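Local structure of SnoK (5EPA) at residues Cys163-Pro168 and Met223-Thr228; Ile41-Ser46 and Ala210-Phe215; Pro111-Ser116 and Met241-Thr246. The protein acts as a non-heme iron, 2-oxoglutarate-dependent carbocyclase in the biosynthesis of the polyketide nogalamycin. One frame throughout, in Å; residues are numbered along the deposited sequence.

Contact 1: Cys163-Pro168 and Met223-Thr228; sequences CMSYVP and MAEANT. With AKG (2-oxoglutaric acid), chain H.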
ATOM      1  N   CYS A 163       9.849   9.089  -1.961  1.00 26.04           N
ATOM      2  CA  CYS A 163       8.811   9.096  -0.944  1.00 26.41           C
ATOM      3  C   CYS A 163       7.424   9.200  -1.567  1.00 25.60           C
ATOM      4  O   CYS A 163       7.274   9.531  -2.751  1.00 24.57           O
ATOM      5  CB  CYS A 163       9.003  10.199   0.074  1.00 27.77           C
ATOM      6  SG  CYS A 163       8.375  11.791  -0.462  1.00 30.86           S
ATOM      7  N   MET A 164       6.428   8.893  -0.752  1.00 25.14           N
ATOM      8  CA  MET A 164       5.030   8.939  -1.195  1.00 25.84           C
ATOM      9  C   MET A 164       4.478  10.368  -1.089  1.00 25.23           C
ATOM     10  O   MET A 164       4.923  11.118  -0.239  1.00 24.91           O
ATOM     11  CB  MET A 164       4.183   8.034  -0.313  1.00 26.02           C
ATOM     12  CG  MET A 164       4.607   6.571  -0.342  1.00 26.50           C
ATOM     13  SD  MET A 164       4.009   5.764  -1.812  1.00 28.39           S
ATOM     14  CE  MET A 164       2.329   5.480  -1.307  1.00 27.94           C
ATOM     15  N   SER A 165       3.503  10.690  -1.937  1.00 24.21           N
ATOM     16  CA  SER A 165       2.687  11.873  -1.772  1.00 24.75           C
ATOM     17  C   SER A 165       1.226  11.527  -1.885  1.00 24.49           C
ATOM     18  O   SER A 165       0.868  10.582  -2.578  1.00 24.85           O
ATOM     19  CB  SER A 165       3.021  12.942  -2.826  1.00 25.21           C
ATOM     20  OG  SER A 165       4.347  13.394  -2.684  1.00 24.98           O
ATOM     21  N   TYR A 166       0.386  12.318  -1.225  1.00 24.61           N
ATOM     22  CA  TYR A 166      -1.061  12.044  -1.098  1.00 24.36           C
ATOM     23  C   TYR A 166      -1.866  13.303  -1.372  1.00 25.15           C
ATOM     24  O   TYR A 166      -1.388  14.408  -1.156  1.00 25.53           O
ATOM     25  CB  TYR A 166      -1.395  11.572   0.334  1.00 24.17           C
ATOM     26  CG  TYR A 166      -0.539  10.425   0.779  1.00 23.47           C
ATOM     27  CD1 TYR A 166       0.669  10.659   1.401  1.00 23.66           C
ATOM     28  CD2 TYR A 166      -0.936   9.096   0.564  1.00 23.02           C
ATOM     29  CE1 TYR A 166       1.484   9.621   1.788  1.00 23.45           C
ATOM     30  CE2 TYR A 166      -0.131   8.038   0.988  1.00 22.94           C
ATOM     31  CZ  TYR A 166       1.082   8.312   1.602  1.00 23.04           C
ATOM     32  OH  TYR A 166       1.937   7.300   1.970  1.00 22.79           O
ATOM     33  N   VAL A 167      -3.061  13.123  -1.917  1.00 25.15           N
ATOM     34  CA  VAL A 167      -3.995  14.201  -2.080  1.00 25.25           C
ATOM     35  C   VAL A 167      -4.993  14.147  -0.897  1.00 25.58           C
ATOM     36  O   VAL A 167      -5.912  13.336  -0.885  1.00 24.66           O
ATOM     37  CB  VAL A 167      -4.725  14.103  -3.424  1.00 25.45           C
ATOM     38  CG1 VAL A 167      -5.698  15.266  -3.598  1.00 26.31           C
ATOM     39  CG2 VAL A 167      -3.730  14.122  -4.560  1.00 25.31           C
ATOM     40  N   PRO A 168      -4.832  15.066   0.082  1.00 26.26           N
ATOM     41  CA  PRO A 168      -5.722  15.113   1.237  1.00 26.51           C
ATOM     42  C   PRO A 168      -7.215  15.167   0.888  1.00 26.64           C
ATOM     43  O   PRO A 168      -7.636  15.963   0.060  1.00 27.11           O
ATOM     44  CB  PRO A 168      -5.322  16.416   1.938  1.00 27.13           C
ATOM     45  CG  PRO A 168      -3.933  16.649   1.506  1.00 26.99           C
ATOM     46  CD  PRO A 168      -3.893  16.204   0.087  1.00 26.46           C
ATOM     47  N   MET A 223       0.785   8.890  -5.008  1.00 23.09           N
ATOM     48  CA  MET A 223       1.829   8.740  -5.999  1.00 24.15           C
ATOM     49  C   MET A 223       3.178   8.612  -5.279  1.00 23.31           C
ATOM     50  O   MET A 223       3.218   8.694  -4.066  1.00 22.88           O
ATOM     51  CB  MET A 223       1.778   9.949  -6.952  1.00 26.92           C
ATOM     52  CG  MET A 223       2.306  11.241  -6.337  1.00 29.48           C
ATOM     53  SD  MET A 223       1.518  12.701  -7.035  1.00 37.05           S
ATOM     54  CE  MET A 223      -0.027  12.675  -6.110  1.00 35.85           C
ATOM     55  N   ALA A 224       4.272   8.451  -6.017  1.00 23.44           N
ATOM     56  CA  ALA A 224       5.606   8.520  -5.408  1.00 24.67           C
ATOM     57  C   ALA A 224       6.646   9.151  -6.304  1.00 25.64           C
ATOM     58  O   ALA A 224       6.567   9.056  -7.502  1.00 25.78           O
ATOM     59  CB  ALA A 224       6.075   7.133  -4.995  1.00 24.25           C
ATOM     60  N   GLU A 225       7.648   9.752  -5.685  1.00 27.77           N
ATOM     61  CA  GLU A 225       8.790  10.347  -6.393  1.00 29.49           C
ATOM     62  C   GLU A 225       9.652   9.304  -7.025  1.00 26.81           C
ATOM     63  O   GLU A 225       9.689   8.172  -6.583  1.00 25.16           O
ATOM     64  CB  GLU A 225       9.737  11.064  -5.418  1.00 33.47           C
ATOM     65  CG  GLU A 225       9.125  12.168  -4.603  1.00 37.54           C
ATOM     66  CD  GLU A 225       8.485  13.202  -5.495  1.00 41.06           C
ATOM     67  OE1 GLU A 225       9.236  13.859  -6.232  1.00 43.72           O
ATOM     68  OE2 GLU A 225       7.232  13.322  -5.465  1.00 46.95           O
ATOM     69  N   ALA A 226      10.376   9.708  -8.046  1.00 26.36           N
ATOM     70  CA  ALA A 226      11.547   8.954  -8.496  1.00 26.37           C
ATOM     71  C   ALA A 226      12.577   8.896  -7.364  1.00 26.81           C
ATOM     72  O   ALA A 226      12.637   9.787  -6.508  1.00 27.23           O
ATOM     73  CB  ALA A 226      12.170   9.645  -9.698  1.00 27.34           C
ATOM     74  N   ASN A 227      13.403   7.872  -7.353  1.00 26.75           N
ATOM     75  CA  ASN A 227      14.516   7.829  -6.422  1.00 27.16           C
ATOM     76  C   ASN A 227      15.708   8.376  -7.131  1.00 28.33           C
ATOM     77  O   ASN A 227      16.247   7.720  -8.026  1.00 28.95           O
ATOM     78  CB  ASN A 227      14.791   6.398  -5.927  1.00 26.61           C
ATOM     79  CG  ASN A 227      15.965   6.323  -4.959  1.00 26.87           C
ATOM     80  OD1 ASN A 227      16.626   7.329  -4.665  1.00 26.95           O
ATOM     81  ND2 ASN A 227      16.213   5.118  -4.428  1.00 26.25           N
ATOM     82  N   THR A 228      16.102   9.598  -6.753  1.00 29.50           N
ATOM     83  CA  THR A 228      17.289  10.279  -7.311  1.00 30.75           C
ATOM     84  C   THR A 228      18.372  10.412  -6.272  1.00 31.95           C
ATOM     85  O   THR A 228      19.386  11.046  -6.517  1.00 32.55           O
ATOM     86  CB  THR A 228      16.959  11.705  -7.807  1.00 31.23           C
ATOM     87  OG1 THR A 228      16.346  12.427  -6.731  1.00 31.10           O
ATOM     88  CG2 THR A 228      15.993  11.649  -8.966  1.00 30.88           C
TER
HETATM   89  C1  AKG H 301       0.822   1.738  -2.605  1.00 13.40           C
HETATM   90  O1  AKG H 301       1.344   1.309  -1.546  1.00 14.55           O
HETATM   91  O2  AKG H 301      -0.402   1.699  -2.901  1.00 14.12           O
HETATM   92  C2  AKG H 301       1.670   2.322  -3.641  1.00 13.68           C
HETATM   93  O5  AKG H 301       1.059   2.714  -4.623  1.00 16.29           O
HETATM   94  C3  AKG H 301       3.166   2.415  -3.471  1.00 13.19           C
HETATM   95  C4  AKG H 301       3.969   2.847  -4.701  1.00 12.89           C
HETATM   96  C5  AKG H 301       5.465   2.962  -4.350  1.00 13.44           C
HETATM   97  O3  AKG H 301       5.973   2.327  -3.370  1.00 13.85           O
HETATM   98  O4  AKG H 301       6.201   3.681  -5.031  1.00 12.22           O
HETATM   99  O   HOH W   1       5.560  11.899  -4.181  1.00 27.38           O
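Ser165 and Met223 trade two backbone hydrogen bonds, Ser165 N to Met223 O at 2.9 Å and Met223 N to Ser165 O at 3.0 Å, the first nearly straight at its hydrogen (169°). Two residues on, Glu225 N donates to Cys163 O, and between them Met164 faces Ala224 as a non-hydrogen-bonded antiparallel pair. These are neighbouring strands of the four-stranded sheet of the double-stranded beta-helix (cupin) fold; strand 222-224 also carries His222, which binds iron with His133 and Asp135. Apolar contacts divide between the two faces. On the face of Met164 and Ala224, the Met164 chain bends at both chi2 and chi3 (each -79°), laying Met164 SD 4.0 Å from Ala224 CB. The same Met164 SD is 3.8 Å from C3 of 2-oxoglutarate, and CE also rests against C3. Ala224 CB lies 3.5 Å from O4 of the ligand, whose other partners include Thr130, Trp151 and Arg233. On the reverse face Met223 CG packs against Ser165 CB at 4.0 Å, while Met223 CE lies 4.3 Å from Val167 CG2. A water lies between the Ser165 hydroxyl and the Glu225 carboxylate, but so close to both that these bonds are doubtful.

Contact 2: Ile41-Ser46 and Ala210-Phe215; sequences IPRVLS and AGDVVF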
ATOM      1  N   ILE A  41       2.319   7.340  10.802  1.00 25.85           N
ATOM      2  CA  ILE A  41       2.529   6.865  12.164  1.00 26.64           C
ATOM      3  C   ILE A  41       4.012   6.532  12.376  1.00 26.84           C
ATOM      4  O   ILE A  41       4.533   5.607  11.791  1.00 25.70           O
ATOM      5  CB  ILE A  41       1.700   5.627  12.448  1.00 26.62           C
ATOM      6  CG1 ILE A  41       0.229   5.888  12.119  1.00 27.04           C
ATOM      7  CG2 ILE A  41       1.865   5.214  13.899  1.00 27.25           C
ATOM      8  CD1 ILE A  41      -0.437   6.982  12.940  1.00 27.87           C
ATOM      9  N   PRO A  42       4.696   7.301  13.213  1.00 28.41           N
ATOM     10  CA  PRO A  42       6.109   6.988  13.363  1.00 29.08           C
ATOM     11  C   PRO A  42       6.434   5.888  14.380  1.00 29.83           C
ATOM     12  O   PRO A  42       5.681   5.652  15.338  1.00 30.25           O
ATOM     13  CB  PRO A  42       6.718   8.315  13.820  1.00 29.77           C
ATOM     14  CG  PRO A  42       5.580   9.106  14.383  1.00 30.49           C
ATOM     15  CD  PRO A  42       4.282   8.453  14.036  1.00 29.63           C
ATOM     16  N   ARG A  43       7.602   5.284  14.175  1.00 29.91           N
ATOM     17  CA  ARG A  43       8.203   4.370  15.134  1.00 31.40           C
ATOM     18  C   ARG A  43       7.282   3.182  15.519  1.00 30.46           C
ATOM     19  O   ARG A  43       7.025   2.945  16.668  1.00 31.18           O
ATOM     20  CB  ARG A  43       8.655   5.136  16.365  1.00 33.70           C
ATOM     21  CG  ARG A  43       9.635   6.263  16.049  1.00 36.14           C
ATOM     22  CD  ARG A  43      10.046   7.036  17.309  1.00 38.51           C
ATOM     23  NE  ARG A  43       8.887   7.719  17.877  1.00 39.39           N
ATOM     24  CZ  ARG A  43       8.432   8.896  17.497  1.00 39.87           C
ATOM     25  NH1 ARG A  43       9.033   9.570  16.516  1.00 41.04           N
ATOM     26  NH2 ARG A  43       7.354   9.395  18.085  1.00 40.10           N
ATOM     27  N   VAL A  44       6.788   2.465  14.528  1.00 29.04           N
ATOM     28  CA  VAL A  44       5.954   1.333  14.790  1.00 29.08           C
ATOM     29  C   VAL A  44       6.843   0.096  14.975  1.00 30.22           C
ATOM     30  O   VAL A  44       6.620  -0.691  15.887  1.00 30.48           O
ATOM     31  CB  VAL A  44       4.950   1.096  13.655  1.00 27.97           C
ATOM     32  CG1 VAL A  44       4.078  -0.097  13.958  1.00 27.90           C
ATOM     33  CG2 VAL A  44       4.085   2.340  13.433  1.00 28.10           C
ATOM     34  N   LEU A  45       7.834  -0.047  14.086  1.00 30.31           N
ATOM     35  CA  LEU A  45       8.864  -1.076  14.162  1.00 30.99           C
ATOM     36  C   LEU A  45      10.151  -0.558  14.736  1.00 32.08           C
ATOM     37  O   LEU A  45      10.603   0.527  14.390  1.00 33.66           O
ATOM     38  CB  LEU A  45       9.175  -1.600  12.773  1.00 30.21           C
ATOM     39  CG  LEU A  45       8.011  -2.190  11.994  1.00 29.98           C
ATOM     40  CD1 LEU A  45       8.517  -2.703  10.667  1.00 29.72           C
ATOM     41  CD2 LEU A  45       7.362  -3.356  12.765  1.00 30.96           C
ATOM     42  N   SER A  46      10.773  -1.362  15.584  1.00 33.23           N
ATOM     43  CA  SER A  46      12.081  -1.064  16.135  1.00 34.51           C
ATOM     44  C   SER A  46      13.171  -1.261  15.069  1.00 34.93           C
ATOM     45  O   SER A  46      12.945  -1.880  14.032  1.00 33.31           O
ATOM     46  CB  SER A  46      12.377  -2.022  17.298  1.00 35.42           C
ATOM     47  OG  SER A  46      12.467  -3.358  16.817  1.00 35.35           O
ATOM     48  N   ALA A 210      12.949   4.876   8.550  1.00 27.60           N
ATOM     49  CA  ALA A 210      12.785   3.403   8.639  1.00 26.81           C
ATOM     50  C   ALA A 210      12.058   3.030   9.900  1.00 26.58           C
ATOM     51  O   ALA A 210      12.364   3.506  10.972  1.00 27.38           O
ATOM     52  CB  ALA A 210      14.131   2.699   8.594  1.00 27.29           C
ATOM     53  N   GLY A 211      11.062   2.178   9.762  1.00 25.87           N
ATOM     54  CA  GLY A 211      10.245   1.757  10.902  1.00 26.48           C
ATOM     55  C   GLY A 211       8.950   2.506  11.051  1.00 26.70           C
ATOM     56  O   GLY A 211       8.040   2.054  11.778  1.00 26.85           O
ATOM     57  N   ASP A 212       8.842   3.637  10.355  1.00 26.08           N
ATOM     58  CA  ASP A 212       7.587   4.376  10.300  1.00 26.42           C
ATOM     59  C   ASP A 212       6.630   3.677   9.352  1.00 25.52           C
ATOM     60  O   ASP A 212       7.039   2.904   8.482  1.00 25.67           O
ATOM     61  CB  ASP A 212       7.773   5.814   9.789  1.00 26.40           C
ATOM     62  CG  ASP A 212       8.621   6.704  10.735  1.00 27.64           C
ATOM     63  OD1 ASP A 212       8.976   6.283  11.869  1.00 28.26           O
ATOM     64  OD2 ASP A 212       8.887   7.860  10.314  1.00 27.98           O
ATOM     65  N   VAL A 213       5.356   3.974   9.512  1.00 25.28           N
ATOM     66  CA  VAL A 213       4.335   3.476   8.596  1.00 25.21           C
ATOM     67  C   VAL A 213       3.418   4.604   8.195  1.00 25.68           C
ATOM     68  O   VAL A 213       2.967   5.363   9.050  1.00 27.52           O
ATOM     69  CB  VAL A 213       3.479   2.370   9.235  1.00 24.46           C
ATOM     70  CG1 VAL A 213       2.507   1.822   8.224  1.00 24.04           C
ATOM     71  CG2 VAL A 213       4.353   1.237   9.733  1.00 24.93           C
ATOM     72  N   VAL A 214       3.108   4.704   6.910  1.00 25.06           N
ATOM     73  CA  VAL A 214       2.049   5.586   6.478  1.00 24.50           C
ATOM     74  C   VAL A 214       0.897   4.740   5.971  1.00 24.02           C
ATOM     75  O   VAL A 214       1.074   3.918   5.093  1.00 24.29           O
ATOM     76  CB  VAL A 214       2.489   6.530   5.353  1.00 24.52           C
ATOM     77  CG1 VAL A 214       1.421   7.592   5.103  1.00 24.80           C
ATOM     78  CG2 VAL A 214       3.804   7.194   5.693  1.00 24.88           C
ATOM     79  N   PHE A 215      -0.295   4.998   6.487  1.00 24.21           N
ATOM     80  CA  PHE A 215      -1.515   4.284   6.099  1.00 23.39           C
ATOM     81  C   PHE A 215      -2.318   5.151   5.170  1.00 23.66           C
ATOM     82  O   PHE A 215      -2.443   6.355   5.382  1.00 24.53           O
ATOM     83  CB  PHE A 215      -2.396   3.991   7.320  1.00 23.72           C
ATOM     84  CG  PHE A 215      -1.791   3.057   8.300  1.00 23.43           C
ATOM     85  CD1 PHE A 215      -0.916   3.493   9.224  1.00 23.59           C
ATOM     86  CD2 PHE A 215      -2.126   1.698   8.274  1.00 23.58           C
ATOM     87  CE1 PHE A 215      -0.320   2.597  10.113  1.00 24.24           C
ATOM     88  CE2 PHE A 215      -1.570   0.806   9.165  1.00 23.62           C
ATOM     89  CZ  PHE A 215      -0.654   1.261  10.094  1.00 23.85           C
TER
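At the edge of the larger sheet of the double-stranded beta-helix fold, strand 38-41 ends where Ile41 pairs with Val213 as an antiparallel hydrogen-bonded pair. Ile41 N donates to Val213 O at 2.7 Å, and Val213 N returns an almost straight bond to Ile41 O. Beyond this pair the chain turns off toward helix 47-64, still held by Gly211 and Asp212. Asp212 OD1 takes the Arg43 backbone N at 2.9 Å, approached from above the carboxylate plane; with CG anti to its own carbonyl carbon (chi1 -65°), the carboxylate also lies against Pro42. OD2 is held by His40 NE2 and Arg209 N. With an alanine here, Arg43 N, His40 NE2 and Arg209 N would probably lose their acceptor and the chain at 42-43 be freer to shift. Val44 CG2 meets Val213 CG2 at 3.9 Å, and Ile41 CG1 lies against the CD1-CE1 bond of the Phe215 ring; Phe215 and Val44 go on to helix 98-108, Val213 to strand 148-153. At Gly211 (phi 98°) a CB would run into Leu45 O and the carbonyl O of Ala210. Gly211 O accepts twice, from Val44 N above the carbonyl plane and from Leu45 N on an in-plane lone pair at 3.1 Å.

Contact 3: Pro111-Ser116 and Met241-Thr246; sequences PLRVYS and MDADAT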
ATOM      1  N   PRO A 111     -13.844  -4.628  10.670  1.00 34.43           N
ATOM      2  CA  PRO A 111     -13.009  -5.823  10.606  1.00 33.58           C
ATOM      3  C   PRO A 111     -12.256  -5.933   9.276  1.00 31.47           C
ATOM      4  O   PRO A 111     -12.793  -5.583   8.227  1.00 30.87           O
ATOM      5  CB  PRO A 111     -14.005  -6.988  10.781  1.00 35.44           C
ATOM      6  CG  PRO A 111     -15.236  -6.362  11.366  1.00 37.17           C
ATOM      7  CD  PRO A 111     -15.271  -4.968  10.765  1.00 36.49           C
ATOM      8  N   LEU A 112     -11.024  -6.415   9.360  1.00 29.70           N
ATOM      9  CA  LEU A 112     -10.155  -6.519   8.223  1.00 28.19           C
ATOM     10  C   LEU A 112      -9.580  -7.906   8.039  1.00 27.60           C
ATOM     11  O   LEU A 112      -9.506  -8.696   8.983  1.00 27.77           O
ATOM     12  CB  LEU A 112      -8.991  -5.580   8.381  1.00 27.36           C
ATOM     13  CG  LEU A 112      -9.295  -4.090   8.537  1.00 27.57           C
ATOM     14  CD1 LEU A 112      -8.033  -3.372   8.959  1.00 26.75           C
ATOM     15  CD2 LEU A 112      -9.851  -3.479   7.260  1.00 27.46           C
ATOM     16  N   ARG A 113      -9.152  -8.161   6.806  1.00 26.21           N
ATOM     17  CA  ARG A 113      -8.328  -9.317   6.480  1.00 25.95           C
ATOM     18  C   ARG A 113      -7.120  -8.830   5.711  1.00 25.11           C
ATOM     19  O   ARG A 113      -7.176  -7.822   5.045  1.00 23.84           O
ATOM     20  CB  ARG A 113      -9.064 -10.310   5.572  1.00 26.16           C
ATOM     21  CG  ARG A 113     -10.138 -11.161   6.215  1.00 27.08           C
ATOM     22  CD  ARG A 113     -10.887 -11.950   5.156  1.00 27.33           C
ATOM     23  NE  ARG A 113     -11.977 -12.697   5.760  1.00 28.57           N
ATOM     24  CZ  ARG A 113     -11.831 -13.852   6.415  1.00 29.74           C
ATOM     25  NH1 ARG A 113     -10.614 -14.401   6.586  1.00 29.12           N
ATOM     26  NH2 ARG A 113     -12.899 -14.458   6.930  1.00 30.91           N
ATOM     27  N   VAL A 114      -6.047  -9.616   5.749  1.00 25.47           N
ATOM     28  CA  VAL A 114      -4.917  -9.375   4.833  1.00 24.70           C
ATOM     29  C   VAL A 114      -5.282  -9.837   3.410  1.00 24.07           C
ATOM     30  O   VAL A 114      -5.635 -10.993   3.208  1.00 24.52           O
ATOM     31  CB  VAL A 114      -3.666 -10.120   5.275  1.00 25.32           C
ATOM     32  CG1 VAL A 114      -2.519  -9.836   4.321  1.00 24.74           C
ATOM     33  CG2 VAL A 114      -3.269  -9.698   6.673  1.00 26.09           C
ATOM     34  N   TYR A 115      -5.246  -8.910   2.457  1.00 23.20           N
ATOM     35  CA  TYR A 115      -5.487  -9.209   1.055  1.00 23.10           C
ATOM     36  C   TYR A 115      -4.203  -9.681   0.409  1.00 22.93           C
ATOM     37  O   TYR A 115      -4.185 -10.686  -0.293  1.00 23.02           O
ATOM     38  CB  TYR A 115      -6.041  -8.011   0.238  1.00 22.99           C
ATOM     39  CG  TYR A 115      -5.918  -8.260  -1.254  1.00 23.05           C
ATOM     40  CD1 TYR A 115      -6.623  -9.260  -1.858  1.00 23.93           C
ATOM     41  CD2 TYR A 115      -5.024  -7.568  -2.027  1.00 23.11           C
ATOM     42  CE1 TYR A 115      -6.489  -9.550  -3.209  1.00 23.80           C
ATOM     43  CE2 TYR A 115      -4.893  -7.835  -3.391  1.00 23.28           C
ATOM     44  CZ  TYR A 115      -5.630  -8.864  -3.962  1.00 23.78           C
ATOM     45  OH  TYR A 115      -5.472  -9.165  -5.311  1.00 24.89           O
ATOM     46  N   SER A 116      -3.140  -8.926   0.614  1.00 22.87           N
ATOM     47  CA  SER A 116      -1.865  -9.202  -0.033  1.00 22.87           C
ATOM     48  C   SER A 116      -0.815  -8.293   0.558  1.00 23.52           C
ATOM     49  O   SER A 116      -1.113  -7.400   1.374  1.00 23.58           O
ATOM     50  CB  SER A 116      -1.936  -8.944  -1.538  1.00 22.55           C
ATOM     51  OG  SER A 116      -0.809  -9.473  -2.196  1.00 22.17           O
ATOM     52  N   MET A 241      -7.961  -5.593   3.578  1.00 23.59           N
ATOM     53  CA  MET A 241      -9.238  -5.442   2.952  1.00 23.98           C
ATOM     54  C   MET A 241     -10.352  -5.624   3.951  1.00 25.57           C
ATOM     55  O   MET A 241     -10.172  -6.211   5.009  1.00 26.87           O
ATOM     56  CB  MET A 241      -9.382  -6.427   1.807  1.00 23.77           C
ATOM     57  CG  MET A 241      -9.418  -7.909   2.217  1.00 23.89           C
ATOM     58  SD  MET A 241      -9.465  -9.012   0.808  1.00 23.28           S
ATOM     59  CE  MET A 241      -9.185 -10.569   1.673  1.00 23.94           C
ATOM     60  N   ASP A 242     -11.518  -5.136   3.603  1.00 26.94           N
ATOM     61  CA  ASP A 242     -12.726  -5.418   4.349  1.00 28.92           C
ATOM     62  C   ASP A 242     -12.857  -6.939   4.536  1.00 29.35           C
ATOM     63  O   ASP A 242     -12.624  -7.723   3.595  1.00 28.84           O
ATOM     64  CB  ASP A 242     -13.931  -4.887   3.584  1.00 30.88           C
ATOM     65  CG  ASP A 242     -13.878  -3.351   3.387  1.00 31.93           C
ATOM     66  OD1 ASP A 242     -14.375  -2.629   4.286  1.00 35.14           O
ATOM     67  OD2 ASP A 242     -13.378  -2.842   2.346  1.00 31.91           O
ATOM     68  N   ALA A 243     -13.235  -7.361   5.738  1.00 29.77           N
ATOM     69  CA  ALA A 243     -13.249  -8.788   6.078  1.00 30.62           C
ATOM     70  C   ALA A 243     -14.251  -9.640   5.289  1.00 32.19           C
ATOM     71  O   ALA A 243     -14.172 -10.873   5.303  1.00 32.46           O
ATOM     72  CB  ALA A 243     -13.470  -8.963   7.559  1.00 31.31           C
ATOM     73  N   ASP A 244     -15.201  -8.993   4.631  1.00 33.33           N
ATOM     74  CA  ASP A 244     -16.223  -9.688   3.829  1.00 34.89           C
ATOM     75  C   ASP A 244     -16.039  -9.377   2.342  1.00 33.74           C
ATOM     76  O   ASP A 244     -16.939  -9.595   1.541  1.00 36.17           O
ATOM     77  CB  ASP A 244     -17.644  -9.297   4.286  1.00 37.63           C
ATOM     78  CG  ASP A 244     -17.950  -7.788   4.089  1.00 39.63           C
ATOM     79  OD1 ASP A 244     -17.087  -6.991   3.646  1.00 39.27           O
ATOM     80  OD2 ASP A 244     -19.100  -7.372   4.356  1.00 44.49           O
ATOM     81  N   ALA A 245     -14.856  -8.932   1.951  1.00 31.29           N
ATOM     82  CA  ALA A 245     -14.544  -8.710   0.532  1.00 29.80           C
ATOM     83  C   ALA A 245     -14.686  -9.939  -0.339  1.00 29.66           C
ATOM     84  O   ALA A 245     -14.388 -11.054   0.091  1.00 30.91           O
ATOM     85  CB  ALA A 245     -13.146  -8.196   0.384  1.00 28.54           C
ATOM     86  N   THR A 246     -15.185  -9.731  -1.558  1.00 29.22           N
ATOM     87  CA  THR A 246     -15.380 -10.795  -2.527  1.00 29.12           C
ATOM     88  C   THR A 246     -14.618 -10.530  -3.807  1.00 28.38           C
ATOM     89  O   THR A 246     -14.179  -9.383  -4.055  1.00 26.96           O
ATOM     90  CB  THR A 246     -16.851 -10.989  -2.885  1.00 30.75           C
ATOM     91  OG1 THR A 246     -17.368  -9.808  -3.482  1.00 30.90           O
ATOM     92  CG2 THR A 246     -17.688 -11.365  -1.650  1.00 31.66           C
TER
HETATM   93  O   HOH W   2     -15.083 -12.812   7.304  1.00 42.25           O
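Arg113 and Met241 form an antiparallel hydrogen-bonded pair, Arg113 N giving to Met241 O and Met241 N to Arg113 O, both at 2.8 Å, and Ala243 N adds a third bond, to Pro111 O. Between these rungs Leu112 faces Asp242 as a non-hydrogen-bonded pair whose side chains diverge, Leu112 toward helix 98-108 and Asp242 toward Ser145, Ala146 and Thr147, which hold both its carboxylate oxygens. The Arg113 side chain runs extended from CG to NE alongside Ala243, bringing NE 2.9 Å from Ala243 O. That oxygen sits at the edge of the guanidinium, in its plane. A water spans the same corner, accepting from Arg113 NH2 and donating to Ala243 O, while NH1 goes to Phe270 O; the guanidinium thus has a partner on each of its three nitrogens, which should hold it against turning. Met241 CG is wedged between its own backbone N and carbonyl carbon (chi1 66°), and the straight chain beyond carries SD to 3.6 Å from Tyr115 CB and CE to 3.9 Å from Arg113 CB. Tyr115 and Met241 cross at about a right angle; SD stands 5.1 Å from the centroid of the Tyr115 ring in an oblique Met-aromatic contact. Pro111 CB touches Ala243 CB at 3.8 Å. Past the ladder the chain of 241-246 goes round a type I beta turn from Asp242 to Ala245. Tyr115 and Ser116 both face Val239, a classic beta bulge between strands 112-122 and 233-242 in the larger sheet of the double-stranded beta-helix fold.

Contacts 2 and 3 both belong to the larger sheet, one at its edge strand 38-41 and the other between the neighbouring strands 112-122 and 233-242, whereas contact 1 lies in the four-stranded sheet. All three are largely buried, but contact 1 alone reaches 2-oxoglutarate, with sulfur and methyl groups turned to the ligand; contacts 2 and 3 stand back from it, and each has an exposed residue at its margin, Arg43 and Pro111. Their polar chemistry follows: an aspartate grips a backbone N in contact 2, an arginine a carbonyl in contact 3. Contacts 1 and 2, centres about 17 Å apart, meet where Tyr166 OH packs on Val214 CG1, bringing the two sheets together; contact 3 touches neither.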